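Long-range contact in thioredoxin-like protein (PDB 4FO5), which is of unknown function but has a thioredoxin-like fold of the AhpC/TSA family, without the usual redox-active cysteine pair: residues Thr35-Trp40 with Ala67-Ser72. Sequence-based numbering, arbitrary orientation. Where two conformers were deposited one is given.
Sequences TLLNFW and AMCSIS
Asn38 O accepts Ile71 N at 2.7 Å, nearly straight on, and the CA-H of Ser70 touches the same oxygen. The bond belongs to a parallel ladder in which Leu36 and Asn38 each pair through both N and O: Leu36 N reaches Ala67 O, Leu36 O takes Cys69 N, and Asn38 N reaches Cys69 O. A longer bond of 3.2 Å from Trp40 N to Ile71 O closes the series. Strand directions differ by 13°. On the face of Leu37, Phe39 and Ile71, the CD1 methyl of Ile71 lies 3.7 Å from CD1 of Leu37 and also meets CE1 of Phe39. On the other face the selenomethionine Met68 sets its CE tightly against Leu36 CD2 (3.5 Å) and beside Asn38 CB. Here helix 45-58 supplies Asn51, which hydrogen-bonds Ser70 OG. A chi1 of 69° tucks CG of Trp40 between its two backbone branches and carries the indole over the neighbouring strand, where one face lies on Ser72, whose CA is 4.0 Å from the five-membered ring centroid (CH-pi); the indole also touches Ser47 and Asn51. Were Trp40 replaced by alanine, Ser72 would probably lose its aromatic cover and a gap open beside Asn51. The ladder exemplifies parallel pairing within the N-terminal beta-alpha-beta unit of the thioredoxin fold, its two strands lying inside the sheet between 94-96 and 117-120.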
loop_
_atom_site.group_PDB
_atom_site.type_symbol
_atom_site.label_atom_id
_atom_site.label_comp_id
_atom_site.label_asym_id
_atom_site.label_seq_id
_atom_site.Cartn_x
_atom_site.Cartn_y
_atom_site.Cartn_z
ATOM N N THR A 35 3.595 5.260 6.088
ATOM C CA THR A 35 2.536 4.493 5.430
ATOM C C THR A 35 3.173 3.494 4.447
ATOM O O THR A 35 4.018 3.861 3.620
ATOM C CB THR A 35 1.501 5.390 4.698
ATOM O OG1 THR A 35 1.036 6.392 5.578
ATOM C CG2 THR A 35 0.278 4.612 4.209
ATOM N N LEU A 36 2.728 2.254 4.539
ATOM C CA LEU A 36 3.061 1.217 3.593
ATOM C C LEU A 36 1.864 1.139 2.636
ATOM O O LEU A 36 0.791 0.634 3.008
ATOM C CB LEU A 36 3.373 -0.141 4.257
ATOM C CG LEU A 36 3.679 -1.276 3.246
ATOM C CD1 LEU A 36 4.949 -0.990 2.450
ATOM C CD2 LEU A 36 3.781 -2.589 3.937
ATOM N N LEU A 37 2.049 1.705 1.433
ATOM C CA LEU A 37 1.053 1.686 0.371
ATOM C C LEU A 37 1.306 0.469 -0.489
ATOM O O LEU A 37 2.379 0.368 -1.056
ATOM C CB LEU A 37 1.122 2.976 -0.462
ATOM C CG LEU A 37 0.206 3.042 -1.665
ATOM C CD1 LEU A 37 -1.263 3.065 -1.223
ATOM C CD2 LEU A 37 0.493 4.283 -2.457
ATOM N N ASN A 38 0.358 -0.470 -0.556
ATOM C CA ASN A 38 0.553 -1.669 -1.339
ATOM C C ASN A 38 -0.603 -1.924 -2.317
ATOM O O ASN A 38 -1.759 -1.799 -1.950
ATOM C CB ASN A 38 0.752 -2.864 -0.419
ATOM C CG ASN A 38 1.082 -4.104 -1.170
ATOM O OD1 ASN A 38 2.101 -4.183 -1.842
ATOM N ND2 ASN A 38 0.229 -5.112 -1.060
ATOM N N PHE A 39 -0.276 -2.238 -3.570
ATOM C CA PHE A 39 -1.252 -2.559 -4.611
ATOM C C PHE A 39 -1.174 -4.016 -4.904
ATOM O O PHE A 39 -0.080 -4.565 -5.053
ATOM C CB PHE A 39 -0.999 -1.736 -5.890
ATOM C CG PHE A 39 -1.196 -0.256 -5.670
ATOM C CD1 PHE A 39 -2.465 0.305 -5.711
ATOM C CD2 PHE A 39 -0.122 0.563 -5.333
ATOM C CE1 PHE A 39 -2.650 1.678 -5.503
ATOM C CE2 PHE A 39 -0.303 1.932 -5.139
ATOM C CZ PHE A 39 -1.565 2.479 -5.215
ATOM N N TRP A 40 -2.336 -4.656 -5.002
ATOM C CA TRP A 40 -2.445 -6.076 -5.289
ATOM C C TRP A 40 -3.809 -6.370 -5.913
ATOM O O TRP A 40 -4.668 -5.495 -5.964
ATOM C CB TRP A 40 -2.253 -6.910 -3.989
ATOM C CG TRP A 40 -3.385 -6.746 -3.020
ATOM C CD1 TRP A 40 -3.651 -5.655 -2.254
ATOM C CD2 TRP A 40 -4.459 -7.670 -2.790
ATOM N NE1 TRP A 40 -4.801 -5.851 -1.530
ATOM C CE2 TRP A 40 -5.329 -7.075 -1.852
ATOM C CE3 TRP A 40 -4.774 -8.943 -3.292
ATOM C CZ2 TRP A 40 -6.497 -7.709 -1.398
ATOM C CZ3 TRP A 40 -5.937 -9.566 -2.847
ATOM C CH2 TRP A 40 -6.773 -8.957 -1.902
ATOM N N ALA A 67 1.325 2.667 9.242
ATOM C CA ALA A 67 -0.021 2.308 8.835
ATOM C C ALA A 67 0.068 1.557 7.511
ATOM O O ALA A 67 0.827 1.933 6.624
ATOM C CB ALA A 67 -0.899 3.544 8.697
HETATM N N MSE A 68 -0.682 0.495 7.391
HETATM C CA MSE A 68 -0.714 -0.229 6.144
HETATM C C MSE A 68 -1.942 0.205 5.369
HETATM O O MSE A 68 -3.042 0.202 5.903
HETATM C CB MSE A 68 -0.739 -1.726 6.404
HETATM C CG MSE A 68 -1.198 -2.510 5.207
HETATM SE SE MSE A 68 0.028 -3.898 4.881
HETATM C CE MSE A 68 0.529 -3.504 3.116
ATOM N N CYS A 69 -1.754 0.500 4.106
ATOM C CA CYS A 69 -2.809 0.853 3.184
ATOM C C CYS A 69 -2.700 -0.072 1.974
ATOM O O CYS A 69 -1.908 0.187 1.077
ATOM C CB CYS A 69 -2.703 2.316 2.790
ATOM S SG CYS A 69 -4.048 2.860 1.720
ATOM N N SER A 70 -3.444 -1.184 1.989
ATOM C CA SER A 70 -3.436 -2.191 0.917
ATOM C C SER A 70 -4.611 -1.960 0.021
ATOM O O SER A 70 -5.738 -2.002 0.494
ATOM C CB SER A 70 -3.522 -3.604 1.488
ATOM O OG SER A 70 -2.340 -4.033 2.128
ATOM N N ILE A 71 -4.386 -1.703 -1.259
ATOM C CA ILE A 71 -5.507 -1.437 -2.158
ATOM C C ILE A 71 -5.638 -2.538 -3.196
ATOM O O ILE A 71 -4.720 -2.734 -3.980
ATOM C CB ILE A 71 -5.352 -0.057 -2.837
ATOM C CG1 ILE A 71 -5.122 1.058 -1.793
ATOM C CG2 ILE A 71 -6.579 0.226 -3.733
ATOM C CD1 ILE A 71 -4.746 2.465 -2.367
ATOM N N SER A 72 -6.780 -3.256 -3.188
ATOM C CA SER A 72 -7.084 -4.298 -4.164
ATOM C C SER A 72 -7.597 -3.645 -5.431
ATOM O O SER A 72 -8.458 -2.746 -5.371
ATOM C CB SER A 72 -8.118 -5.274 -3.610
ATOM O OG SER A 72 -8.770 -5.997 -4.642
#